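Uncharacterized protein YhfS (PDB 4J8L) is of unknown function but carries covalently attached pyridoxal 5'-phosphate and is tentatively assigned a cysteine synthase activity. Local coordinates at residues Q91-H96 with P135-V140; L257-G262 with G346-L351; V268-I273 with I282-Q287. All blocks are in the same frame, centred on the assembly; numbering follows the deposited sequence.

Contact 1 of 3, residues Q91-H96 with P135-V140; sequences QRLLVH and PDAALV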
ATOM      1  N   GLN A  91      -0.306  -2.443 -25.880  1.00 29.31           N
ATOM      2  CA  GLN A  91      -1.386  -1.469 -25.766  1.00 29.60           C
ATOM      3  C   GLN A  91      -0.974  -0.261 -24.936  1.00 25.44           C
ATOM      4  O   GLN A  91       0.158  -0.179 -24.466  1.00 29.68           O
ATOM      5  CB  GLN A  91      -2.664  -2.118 -25.232  1.00 28.01           C
ATOM      6  CG  GLN A  91      -3.344  -2.992 -26.270  1.00 30.09           C
ATOM      7  CD  GLN A  91      -4.765  -3.342 -25.894  1.00 31.21           C
ATOM      8  OE1 GLN A  91      -5.047  -3.706 -24.753  1.00 31.63           O
ATOM      9  NE2 GLN A  91      -5.670  -3.227 -26.854  1.00 37.11           N
ATOM     10  N   ARG A  92      -1.894   0.682 -24.771  1.00 29.77           N
ATOM     11  CA  ARG A  92      -1.548   1.981 -24.206  1.00 28.49           C
ATOM     12  C   ARG A  92      -2.078   2.154 -22.792  1.00 26.93           C
ATOM     13  O   ARG A  92      -3.282   2.044 -22.545  1.00 27.62           O
ATOM     14  CB  ARG A  92      -2.053   3.100 -25.124  1.00 31.94           C
ATOM     15  CG  ARG A  92      -1.502   2.999 -26.538  1.00 36.08           C
ATOM     16  CD  ARG A  92      -2.444   3.611 -27.569  1.00 42.40           C
ATOM     17  NE  ARG A  92      -2.544   5.062 -27.445  1.00 45.53           N
ATOM     18  CZ  ARG A  92      -1.595   5.910 -27.832  1.00 55.48           C
ATOM     19  NH1 ARG A  92      -0.465   5.452 -28.356  1.00 58.93           N
ATOM     20  NH2 ARG A  92      -1.770   7.218 -27.686  1.00 55.57           N
ATOM     21  N   LEU A  93      -1.161   2.417 -21.868  1.00 22.49           N
ATOM     22  CA  LEU A  93      -1.500   2.562 -20.456  1.00 21.31           C
ATOM     23  C   LEU A  93      -1.288   3.998 -20.000  1.00 27.91           C
ATOM     24  O   LEU A  93      -0.209   4.564 -20.177  1.00 26.18           O
ATOM     25  CB  LEU A  93      -0.645   1.619 -19.600  1.00 20.06           C
ATOM     26  CG  LEU A  93      -0.838   1.749 -18.087  1.00 22.77           C
ATOM     27  CD1 LEU A  93      -2.204   1.193 -17.660  1.00 22.12           C
ATOM     28  CD2 LEU A  93       0.295   1.066 -17.321  1.00 20.40           C
ATOM     29  N   LEU A  94      -2.323   4.592 -19.419  1.00 24.92           N
ATOM     30  CA  LEU A  94      -2.199   5.934 -18.869  1.00 26.71           C
ATOM     31  C   LEU A  94      -1.618   5.888 -17.449  1.00 26.71           C
ATOM     32  O   LEU A  94      -2.081   5.121 -16.599  1.00 24.36           O
ATOM     33  CB  LEU A  94      -3.555   6.633 -18.855  1.00 25.64           C
ATOM     34  CG  LEU A  94      -3.541   8.064 -18.315  1.00 27.41           C
ATOM     35  CD1 LEU A  94      -3.115   9.044 -19.399  1.00 31.58           C
ATOM     36  CD2 LEU A  94      -4.894   8.453 -17.746  1.00 29.37           C
ATOM     37  N   VAL A  95      -0.599   6.707 -17.207  1.00 21.82           N
ATOM     38  CA  VAL A  95      -0.023   6.854 -15.877  1.00 22.05           C
ATOM     39  C   VAL A  95       0.178   8.326 -15.516  1.00 22.00           C
ATOM     40  O   VAL A  95       0.205   9.208 -16.388  1.00 24.37           O
ATOM     41  CB  VAL A  95       1.341   6.116 -15.730  1.00 24.19           C
ATOM     42  CG1 VAL A  95       1.167   4.616 -15.893  1.00 25.06           C
ATOM     43  CG2 VAL A  95       2.342   6.652 -16.735  1.00 25.70           C
ATOM     44  N   HIS A  96       0.318   8.573 -14.218  1.00 23.76           N
ATOM     45  CA  HIS A  96       0.543   9.910 -13.686  1.00 21.35           C
ATOM     46  C   HIS A  96       1.953  10.406 -14.025  1.00 23.86           C
ATOM     47  O   HIS A  96       2.872   9.605 -14.202  1.00 23.62           O
ATOM     48  CB  HIS A  96       0.328   9.862 -12.170  1.00 22.35           C
ATOM     49  CG  HIS A  96       0.645  11.138 -11.449  1.00 22.18           C
ATOM     50  ND1 HIS A  96       0.253  12.378 -11.906  1.00 24.47           N
ATOM     51  CD2 HIS A  96       1.295  11.355 -10.281  1.00 23.09           C
ATOM     52  CE1 HIS A  96       0.658  13.306 -11.056  1.00 28.01           C
ATOM     53  NE2 HIS A  96       1.293  12.710 -10.061  1.00 24.51           N
ATOM     54  N   PRO A 135      -6.295   6.053 -24.063  1.00 31.38           N
ATOM     55  CA  PRO A 135      -5.574   4.926 -23.466  1.00 28.38           C
ATOM     56  C   PRO A 135      -6.485   3.711 -23.333  1.00 31.25           C
ATOM     57  O   PRO A 135      -7.699   3.870 -23.206  1.00 32.10           O
ATOM     58  CB  PRO A 135      -5.179   5.457 -22.084  1.00 29.49           C
ATOM     59  CG  PRO A 135      -6.193   6.511 -21.783  1.00 30.42           C
ATOM     60  CD  PRO A 135      -6.533   7.141 -23.098  1.00 33.41           C
ATOM     61  N   ASP A 136      -5.910   2.517 -23.385  1.00 29.53           N
ATOM     62  CA  ASP A 136      -6.692   1.293 -23.237  1.00 27.80           C
ATOM     63  C   ASP A 136      -7.014   0.974 -21.777  1.00 25.92           C
ATOM     64  O   ASP A 136      -8.006   0.295 -21.481  1.00 26.27           O
ATOM     65  CB  ASP A 136      -5.975   0.123 -23.902  1.00 31.67           C
ATOM     66  CG  ASP A 136      -5.798   0.331 -25.395  1.00 32.79           C
ATOM     67  OD1 ASP A 136      -6.812   0.270 -26.133  1.00 28.23           O
ATOM     68  OD2 ASP A 136      -4.650   0.564 -25.829  1.00 30.34           O
ATOM     69  N   ALA A 137      -6.170   1.459 -20.868  1.00 25.83           N
ATOM     70  CA  ALA A 137      -6.409   1.329 -19.441  1.00 22.45           C
ATOM     71  C   ALA A 137      -5.601   2.394 -18.704  1.00 22.92           C
ATOM     72  O   ALA A 137      -4.771   3.087 -19.310  1.00 22.14           O
ATOM     73  CB  ALA A 137      -6.023  -0.071 -18.953  1.00 24.48           C
ATOM     74  N   ALA A 138      -5.854   2.527 -17.406  1.00 20.27           N
ATOM     75  CA  ALA A 138      -5.117   3.468 -16.570  1.00 20.10           C
ATOM     76  C   ALA A 138      -4.676   2.806 -15.273  1.00 23.02           C
ATOM     77  O   ALA A 138      -5.377   1.956 -14.733  1.00 20.99           O
ATOM     78  CB  ALA A 138      -5.966   4.700 -16.264  1.00 21.78           C
ATOM     79  N   LEU A 139      -3.509   3.201 -14.782  1.00 19.08           N
ATOM     80  CA  LEU A 139      -3.046   2.773 -13.472  1.00 18.62           C
ATOM     81  C   LEU A 139      -2.952   3.999 -12.585  1.00 18.76           C
ATOM     82  O   LEU A 139      -2.383   5.019 -12.973  1.00 19.74           O
ATOM     83  CB  LEU A 139      -1.683   2.080 -13.571  1.00 19.71           C
ATOM     84  CG  LEU A 139      -1.102   1.557 -12.247  1.00 23.73           C
ATOM     85  CD1 LEU A 139      -0.451   0.190 -12.424  1.00 21.34           C
ATOM     86  CD2 LEU A 139      -0.092   2.544 -11.680  1.00 27.68           C
ATOM     87  N   VAL A 140      -3.513   3.905 -11.386  1.00 19.92           N
ATOM     88  CA  VAL A 140      -3.465   5.029 -10.461  1.00 18.96           C
ATOM     89  C   VAL A 140      -2.859   4.568  -9.147  1.00 20.26           C
ATOM     90  O   VAL A 140      -3.333   3.602  -8.548  1.00 19.00           O
ATOM     91  CB  VAL A 140      -4.870   5.621 -10.198  1.00 22.10           C
ATOM     92  CG1 VAL A 140      -4.757   6.906  -9.385  1.00 23.12           C
ATOM     93  CG2 VAL A 140      -5.617   5.871 -11.515  1.00 22.64           C
TER
HETATM   94  O   HOH W   1      -0.127   6.366 -12.317  1.00 19.33           O
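The side-chain amide of Q91 stacks over one face of the D136 carboxylate, the two planes 8° apart and Q91 CD 3.8 Å from D136 CG, at the start of two adjacent parallel strands of the large-domain sheet. The amide's own polar partner lies elsewhere, Q91 OE1 accepting from K88 N. D136 OD2 takes the R92 N-H on its anti lone pair, 3.0 Å from R92 N. The D136 CG sits beside its own backbone N (chi1 -62°), which lets one residue hold both backbone polar groups of R92, N-H and C=O: D136 N also gives to R92 O at 2.8 Å. The R92 guanidinium stands perpendicular to the carboxylate and bonds instead to Q133 O.

The sheet is mixed and seven-stranded, with the strand order of the large domain of fold-type I pyridoxal phosphate enzymes. L94 is held by both its backbone N-H and C=O, its N giving to A137 O at 2.9 Å and its O receiving L139 N. Leucine suits this place, since beyond the sheet it meets helices 123-133 and 153-162; the small A138 lets L94 CB come close (4.0 Å from A138 CB) and touches L160 as well. L93 and A137 occupy the other face, L93 CD1 reaching A137 CB. Where the strands spread apart, a water accepts from H96 N at 2.9 Å and donates to L139 O at 2.7 Å.

Contact 2 of 3, residues L257-G262 with G346-L351; sequences LALLNG and GEETVL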
ATOM      1  N   LEU A 257       5.097  14.203  15.666  1.00 19.19           N
ATOM      2  CA  LEU A 257       5.246  15.420  14.865  1.00 23.00           C
ATOM      3  C   LEU A 257       5.062  16.677  15.709  1.00 21.33           C
ATOM      4  O   LEU A 257       5.856  17.615  15.620  1.00 22.94           O
ATOM      5  CB  LEU A 257       4.260  15.436  13.693  1.00 18.50           C
ATOM      6  CG  LEU A 257       4.312  16.676  12.799  1.00 21.98           C
ATOM      7  CD1 LEU A 257       5.647  16.785  12.059  1.00 25.24           C
ATOM      8  CD2 LEU A 257       3.150  16.691  11.802  1.00 25.99           C
ATOM      9  N   ALA A 258       4.024  16.690  16.539  1.00 20.52           N
ATOM     10  CA  ALA A 258       3.767  17.839  17.404  1.00 21.57           C
ATOM     11  C   ALA A 258       4.925  18.102  18.367  1.00 23.86           C
ATOM     12  O   ALA A 258       5.329  19.254  18.564  1.00 24.23           O
ATOM     13  CB  ALA A 258       2.461  17.652  18.176  1.00 18.83           C
ATOM     14  N   LEU A 259       5.451  17.038  18.965  1.00 22.03           N
ATOM     15  CA  LEU A 259       6.577  17.169  19.885  1.00 17.47           C
ATOM     16  C   LEU A 259       7.809  17.742  19.183  1.00 21.27           C
ATOM     17  O   LEU A 259       8.471  18.632  19.717  1.00 24.91           O
ATOM     18  CB  LEU A 259       6.907  15.823  20.535  1.00 18.69           C
ATOM     19  CG  LEU A 259       5.895  15.306  21.562  1.00 21.67           C
ATOM     20  CD1 LEU A 259       6.109  13.823  21.835  1.00 22.74           C
ATOM     21  CD2 LEU A 259       6.003  16.123  22.844  1.00 23.83           C
ATOM     22  N   LEU A 260       8.106  17.245  17.985  1.00 22.15           N
ATOM     23  CA  LEU A 260       9.257  17.737  17.235  1.00 23.45           C
ATOM     24  C   LEU A 260       9.065  19.191  16.829  1.00 26.10           C
ATOM     25  O   LEU A 260       9.987  20.000  16.938  1.00 27.53           O
ATOM     26  CB  LEU A 260       9.510  16.880  15.997  1.00 21.89           C
ATOM     27  CG  LEU A 260      10.011  15.469  16.291  1.00 22.70           C
ATOM     28  CD1 LEU A 260      10.077  14.628  15.016  1.00 24.35           C
ATOM     29  CD2 LEU A 260      11.369  15.536  16.976  1.00 25.36           C
ATOM     30  N   ASN A 261       7.862  19.521  16.368  1.00 29.45           N
ATOM     31  CA  ASN A 261       7.548  20.899  16.000  1.00 23.85           C
ATOM     32  C   ASN A 261       7.583  21.842  17.202  1.00 27.14           C
ATOM     33  O   ASN A 261       7.761  23.052  17.050  1.00 32.17           O
ATOM     34  CB  ASN A 261       6.192  20.984  15.298  1.00 26.67           C
ATOM     35  CG  ASN A 261       6.273  20.602  13.832  1.00 27.70           C
ATOM     36  OD1 ASN A 261       7.350  20.607  13.241  1.00 33.84           O
ATOM     37  ND2 ASN A 261       5.133  20.274  13.239  1.00 29.36           N
ATOM     38  N   GLY A 262       7.403  21.278  18.391  1.00 30.82           N
ATOM     39  CA  GLY A 262       7.439  22.048  19.620  1.00 28.73           C
ATOM     40  C   GLY A 262       8.844  22.223  20.157  1.00 28.00           C
ATOM     41  O   GLY A 262       9.044  22.885  21.172  1.00 33.49           O
ATOM     42  N   GLY A 346       5.822   3.658  20.374  1.00 18.32           N
ATOM     43  CA  GLY A 346       5.212   4.911  20.776  1.00 16.22           C
ATOM     44  C   GLY A 346       6.154   6.076  20.534  1.00 16.24           C
ATOM     45  O   GLY A 346       7.337   5.892  20.243  1.00 18.02           O
ATOM     46  N   GLU A 347       5.617   7.281  20.644  1.00 17.84           N
ATOM     47  CA  GLU A 347       6.373   8.467  20.279  1.00 18.69           C
ATOM     48  C   GLU A 347       7.503   8.726  21.259  1.00 20.00           C
ATOM     49  O   GLU A 347       8.556   9.244  20.878  1.00 18.52           O
ATOM     50  CB  GLU A 347       5.455   9.687  20.163  1.00 19.84           C
ATOM     51  CG  GLU A 347       4.762  10.097  21.465  1.00 19.45           C
ATOM     52  CD  GLU A 347       3.443   9.370  21.717  1.00 21.96           C
ATOM     53  OE1 GLU A 347       3.172   8.340  21.058  1.00 21.50           O
ATOM     54  OE2 GLU A 347       2.673   9.848  22.570  1.00 22.72           O
ATOM     55  N   GLU A 348       7.305   8.361  22.519  1.00 22.31           N
ATOM     56  CA  GLU A 348       8.357   8.613  23.494  1.00 22.73           C
ATOM     57  C   GLU A 348       9.586   7.751  23.214  1.00 19.70           C
ATOM     58  O   GLU A 348      10.722   8.188  23.424  1.00 20.62           O
ATOM     59  CB  GLU A 348       7.849   8.432  24.923  1.00 24.36           C
ATOM     60  CG  GLU A 348       6.693   9.351  25.300  1.00 35.10           C
ATOM     61  CD  GLU A 348       7.066  10.830  25.321  1.00 48.94           C
ATOM     62  OE1 GLU A 348       8.270  11.162  25.250  1.00 52.50           O
ATOM     63  OE2 GLU A 348       6.142  11.666  25.415  1.00 56.25           O
ATOM     64  N   THR A 349       9.358   6.534  22.723  1.00 18.60           N
ATOM     65  CA  THR A 349      10.453   5.656  22.320  1.00 19.10           C
ATOM     66  C   THR A 349      11.207   6.230  21.122  1.00 20.27           C
ATOM     67  O   THR A 349      12.434   6.242  21.097  1.00 18.56           O
ATOM     68  CB  THR A 349       9.937   4.242  21.981  1.00 16.87           C
ATOM     69  OG1 THR A 349       9.522   3.593  23.189  1.00 17.52           O
ATOM     70  CG2 THR A 349      11.012   3.394  21.308  1.00 17.76           C
ATOM     71  N   VAL A 350      10.473   6.711  20.125  1.00 16.90           N
ATOM     72  CA  VAL A 350      11.125   7.275  18.945  1.00 16.24           C
ATOM     73  C   VAL A 350      11.936   8.507  19.333  1.00 18.77           C
ATOM     74  O   VAL A 350      13.085   8.675  18.894  1.00 20.05           O
ATOM     75  CB  VAL A 350      10.106   7.630  17.844  1.00 16.58           C
ATOM     76  CG1 VAL A 350      10.785   8.389  16.704  1.00 16.94           C
ATOM     77  CG2 VAL A 350       9.443   6.360  17.315  1.00 18.38           C
ATOM     78  N   LEU A 351      11.352   9.348  20.180  1.00 18.72           N
ATOM     79  CA  LEU A 351      12.030  10.563  20.637  1.00 19.96           C
ATOM     80  C   LEU A 351      13.290  10.217  21.428  1.00 22.39           C
ATOM     81  O   LEU A 351      14.336  10.856  21.259  1.00 22.11           O
ATOM     82  CB  LEU A 351      11.075  11.411  21.480  1.00 22.00           C
ATOM     83  CG  LEU A 351      11.402  12.854  21.825  1.00 32.21           C
ATOM     84  CD1 LEU A 351      11.437  13.689  20.558  1.00 29.60           C
ATOM     85  CD2 LEU A 351      10.353  13.387  22.784  1.00 32.71           C
TER
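L259 and L260 meet E347, E348 and L351 in a sparse, mainly apolar helix-to-helix contact, in which the last turn of helix 229-261 lies beside the first turn of helix 347-360 in the C-terminal part of the chain. The short axes are 10.9 Å apart at their closest and their directions differ by 43°, so the gap is bridged by side chains alone, the backbones staying apart; no hydrogen bond crosses it, and only 168 Å² is buried.

At the inner side L260 and L351 run antiparallel alongside each other, with L260 CD2 4.0 Å from L351 CD1. Branched leucine ends suit such a spacing, being long enough to span it and apolar enough to be buried there. L260 also leans on A271, L281 and V283 of the sheet beneath, while L351 also touches A264 and V265.

Nearer the surface, L259 CD1 comes across the aliphatic part of E347 at about a right angle, 4.0 Å from E347 CG. E347 bends at chi2 (-87°), offering L259 a methylene while its carboxylate turns back to a salt bridge with R255 on the long helix. A glutamate here thus serves both surroundings. L259 CD1 also lies 4.2 Å from E348 OE2, at the exposed rim. G346, at the N-cap, opens the helix that carries E347 and L351. Helices packed together over an antiparallel sheet are typical of the small C-terminal domain of fold-type I pyridoxal phosphate enzymes.

Contact 3 of 3, residues V268-I273 with I282-Q287; sequences VKSAVI and IVEFHQ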
ATOM      1  N   VAL A 268      16.972  19.140  15.574  1.00 24.30           N
ATOM      2  CA  VAL A 268      16.068  18.979  14.429  1.00 21.41           C
ATOM      3  C   VAL A 268      15.656  20.328  13.833  1.00 25.46           C
ATOM      4  O   VAL A 268      15.172  21.218  14.541  1.00 28.09           O
ATOM      5  CB  VAL A 268      14.811  18.157  14.803  1.00 21.72           C
ATOM      6  CG1 VAL A 268      13.756  18.225  13.697  1.00 20.22           C
ATOM      7  CG2 VAL A 268      15.198  16.723  15.076  1.00 20.44           C
ATOM      8  N   LYS A 269      15.864  20.469  12.527  1.00 23.67           N
ATOM      9  CA  LYS A 269      15.540  21.691  11.800  1.00 25.00           C
ATOM     10  C   LYS A 269      14.076  21.707  11.332  1.00 26.31           C
ATOM     11  O   LYS A 269      13.399  22.731  11.391  1.00 28.51           O
ATOM     12  CB  LYS A 269      16.481  21.825  10.601  1.00 24.91           C
ATOM     13  CG  LYS A 269      16.244  23.040   9.703  1.00 28.71           C
ATOM     14  CD  LYS A 269      17.317  23.113   8.616  1.00 33.67           C
ATOM     15  CE  LYS A 269      17.175  24.369   7.765  1.00 34.50           C
ATOM     16  NZ  LYS A 269      18.356  24.581   6.876  1.00 38.42           N
ATOM     17  N   SER A 270      13.585  20.571  10.857  1.00 23.41           N
ATOM     18  CA  SER A 270      12.198  20.513  10.402  1.00 24.25           C
ATOM     19  C   SER A 270      11.677  19.100  10.491  1.00 21.96           C
ATOM     20  O   SER A 270      12.450  18.145  10.483  1.00 25.06           O
ATOM     21  CB  SER A 270      12.064  21.036   8.968  1.00 29.77           C
ATOM     22  OG  SER A 270      12.636  20.133   8.037  1.00 28.80           O
ATOM     23  N   ALA A 271      10.359  18.968  10.593  1.00 19.38           N
ATOM     24  CA  ALA A 271       9.731  17.659  10.591  1.00 21.41           C
ATOM     25  C   ALA A 271       8.380  17.767   9.915  1.00 20.92           C
ATOM     26  O   ALA A 271       7.665  18.746  10.108  1.00 24.68           O
ATOM     27  CB  ALA A 271       9.569  17.136  12.018  1.00 20.78           C
ATOM     28  N   VAL A 272       8.037  16.766   9.114  1.00 20.32           N
ATOM     29  CA  VAL A 272       6.751  16.753   8.436  1.00 18.38           C
ATOM     30  C   VAL A 272       6.273  15.310   8.341  1.00 19.80           C
ATOM     31  O   VAL A 272       7.082  14.378   8.353  1.00 23.24           O
ATOM     32  CB  VAL A 272       6.858  17.399   7.022  1.00 28.97           C
ATOM     33  CG1 VAL A 272       7.721  16.554   6.108  1.00 27.65           C
ATOM     34  CG2 VAL A 272       5.480  17.610   6.406  1.00 33.01           C
ATOM     35  N   ILE A 273       4.958  15.121   8.308  1.00 20.03           N
ATOM     36  CA  ILE A 273       4.396  13.833   7.941  1.00 20.39           C
ATOM     37  C   ILE A 273       4.157  13.830   6.440  1.00 20.77           C
ATOM     38  O   ILE A 273       3.612  14.788   5.886  1.00 21.56           O
ATOM     39  CB  ILE A 273       3.082  13.572   8.682  1.00 18.72           C
ATOM     40  CG1 ILE A 273       3.384  13.276  10.150  1.00 21.20           C
ATOM     41  CG2 ILE A 273       2.335  12.400   8.059  1.00 23.05           C
ATOM     42  CD1 ILE A 273       2.153  13.103  11.005  1.00 22.31           C
ATOM     43  N   ILE A 282       9.223  12.617   8.100  0.50 18.95           N
ATOM     44  CA  ILE A 282      10.501  13.016   7.530  0.50 18.67           C
ATOM     45  C   ILE A 282      11.140  14.024   8.461  0.50 17.85           C
ATOM     46  O   ILE A 282      10.585  15.092   8.719  0.50 21.41           O
ATOM     47  CB  ILE A 282      10.343  13.626   6.142  0.50 18.12           C
ATOM     48  CG1 ILE A 282       9.846  12.557   5.174  0.50 20.02           C
ATOM     49  CG2 ILE A 282      11.668  14.201   5.661  0.50 19.93           C
ATOM     50  CD1 ILE A 282       9.140  13.113   3.996  0.50 22.74           C
ATOM     51  N   VAL A 283      12.310  13.671   8.974  1.00 16.82           N
ATOM     52  CA  VAL A 283      12.981  14.489   9.975  1.00 17.29           C
ATOM     53  C   VAL A 283      14.296  15.014   9.428  1.00 23.22           C
ATOM     54  O   VAL A 283      15.146  14.236   9.003  1.00 20.60           O
ATOM     55  CB  VAL A 283      13.250  13.681  11.239  1.00 15.65           C
ATOM     56  CG1 VAL A 283      13.936  14.537  12.280  1.00 18.64           C
ATOM     57  CG2 VAL A 283      11.930  13.126  11.801  1.00 20.27           C
ATOM     58  N   GLU A 284      14.446  16.336   9.436  1.00 19.57           N
ATOM     59  CA  GLU A 284      15.641  16.992   8.914  1.00 19.74           C
ATOM     60  C   GLU A 284      16.404  17.636  10.058  1.00 23.26           C
ATOM     61  O   GLU A 284      15.812  18.287  10.917  1.00 23.71           O
ATOM     62  CB  GLU A 284      15.256  18.056   7.881  1.00 19.30           C
ATOM     63  CG  GLU A 284      16.439  18.780   7.226  1.00 21.68           C
ATOM     64  CD  GLU A 284      16.030  20.083   6.570  1.00 28.02           C
ATOM     65  OE1 GLU A 284      15.022  20.682   7.004  1.00 29.02           O
ATOM     66  OE2 GLU A 284      16.726  20.523   5.628  1.00 28.21           O
ATOM     67  N   PHE A 285      17.721  17.450  10.061  1.00 19.50           N
ATOM     68  CA  PHE A 285      18.588  18.019  11.085  1.00 21.83           C
ATOM     69  C   PHE A 285      19.263  19.297  10.599  1.00 24.46           C
ATOM     70  O   PHE A 285      19.399  19.524   9.396  1.00 24.97           O
ATOM     71  CB  PHE A 285      19.637  16.987  11.503  1.00 21.12           C
ATOM     72  CG  PHE A 285      19.036  15.677  11.926  1.00 19.40           C
ATOM     73  CD1 PHE A 285      18.408  15.557  13.158  1.00 21.23           C
ATOM     74  CD2 PHE A 285      19.068  14.580  11.081  1.00 22.38           C
ATOM     75  CE1 PHE A 285      17.816  14.345  13.547  1.00 20.45           C
ATOM     76  CE2 PHE A 285      18.489  13.374  11.462  1.00 22.49           C
ATOM     77  CZ  PHE A 285      17.865  13.257  12.695  1.00 20.88           C
ATOM     78  N   HIS A 286      19.691  20.133  11.541  1.00 23.14           N
ATOM     79  CA  HIS A 286      20.402  21.369  11.205  1.00 22.85           C
ATOM     80  C   HIS A 286      21.759  21.070  10.585  1.00 26.28           C
ATOM     81  O   HIS A 286      22.225  21.782   9.692  1.00 26.42           O
ATOM     82  CB  HIS A 286      20.609  22.222  12.454  1.00 25.96           C
ATOM     83  CG  HIS A 286      19.373  22.913  12.936  1.00 28.16           C
ATOM     84  ND1 HIS A 286      18.837  24.010  12.294  1.00 29.87           N
ATOM     85  CD2 HIS A 286      18.582  22.683  14.012  1.00 27.60           C
ATOM     86  CE1 HIS A 286      17.762  24.417  12.946  1.00 31.44           C
ATOM     87  NE2 HIS A 286      17.587  23.630  13.994  1.00 29.59           N
ATOM     88  N   GLN A 287      22.400  20.024  11.091  1.00 21.99           N
ATOM     89  CA  GLN A 287      23.717  19.626  10.627  1.00 24.22           C
ATOM     90  C   GLN A 287      23.592  18.320   9.856  1.00 20.60           C
ATOM     91  O   GLN A 287      22.643  17.555  10.077  1.00 19.93           O
ATOM     92  CB  GLN A 287      24.664  19.451  11.819  1.00 25.71           C
ATOM     93  CG  GLN A 287      24.742  20.663  12.724  1.00 30.88           C
ATOM     94  CD  GLN A 287      25.462  21.816  12.073  1.00 42.59           C
ATOM     95  OE1 GLN A 287      26.375  21.618  11.270  1.00 49.03           O
ATOM     96  NE2 GLN A 287      25.052  23.035  12.407  1.00 46.68           N
TER
HETATM   97  O   HOH W   2      21.149  24.023   8.438  1.00 31.10           O
HETATM   98  O   HOH W   3      11.292  17.602   7.181  1.00 35.85           O
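K269 lays its CB over the face of the H286 imidazole, 3.7 Å from the ring centroid and 13° off the normal, a CH-pi contact. Its CG stands opposite the backbone N, and the chain beyond it is extended alongside E284, toward the same end. Its NZ stays 4.5 Å from E284 OE2, beyond a salt bridge, and gives instead to a water that donates to H286 O. A long chain with a charged end suits this exposed site, its methylenes covering ring and carboxylate neighbour while the ammonium meets solvent.

E284 is turned to S270: the S270 hydroxyl donates to E284 OE1 at 2.7 Å, arriving on the anti side and 21° out of the carboxylate plane. A second water donates to both S270 OG and I282 O. A valine in place of E284 would take away the acceptor of the S270 hydroxyl, which would probably be held by the water alone, and would probably leave K269 without the acid beside it.

The backbone here forms a classic beta bulge in the antiparallel hairpin of strands 268-275 and 279-285, at the edge of the C-terminal sheet. E284 O accepts twice, from K269 N at 2.7 Å and from S270 N at 3.2 Å, and K269 takes the helix-like psi of -41° that the extra residue requires. Past the bulge the pairing is regular, with E284 N giving to S270 O and I282 N to V272 O. V272 CG1 meets I282 CB on the E284 face, whereas A271 and V283 face helix 229-261. V268 CG2 rests 3.8 Å from V283 CG1 and also touches the F285 ring obliquely.

Overall arrangement
Contact 1 is buried in the large-domain sheet, its centre about 36 Å from that of contact 3 and 41 Å from that of contact 2, and touches neither. Contacts 2 and 3 belong together in the C-terminal domain: helix 229-261 is followed in the chain by strand 268-275, and L257 CD1 packs 3.4 Å from A271 O. Contacts 1 and 3 both pair strands by backbone bonds, parallel and buried under helices in the first, antiparallel and bulged in the second, where charged and hydroxyl side chains face solvent on one side. Contact 2, partly buried, relies instead on mainly apolar packing between helices.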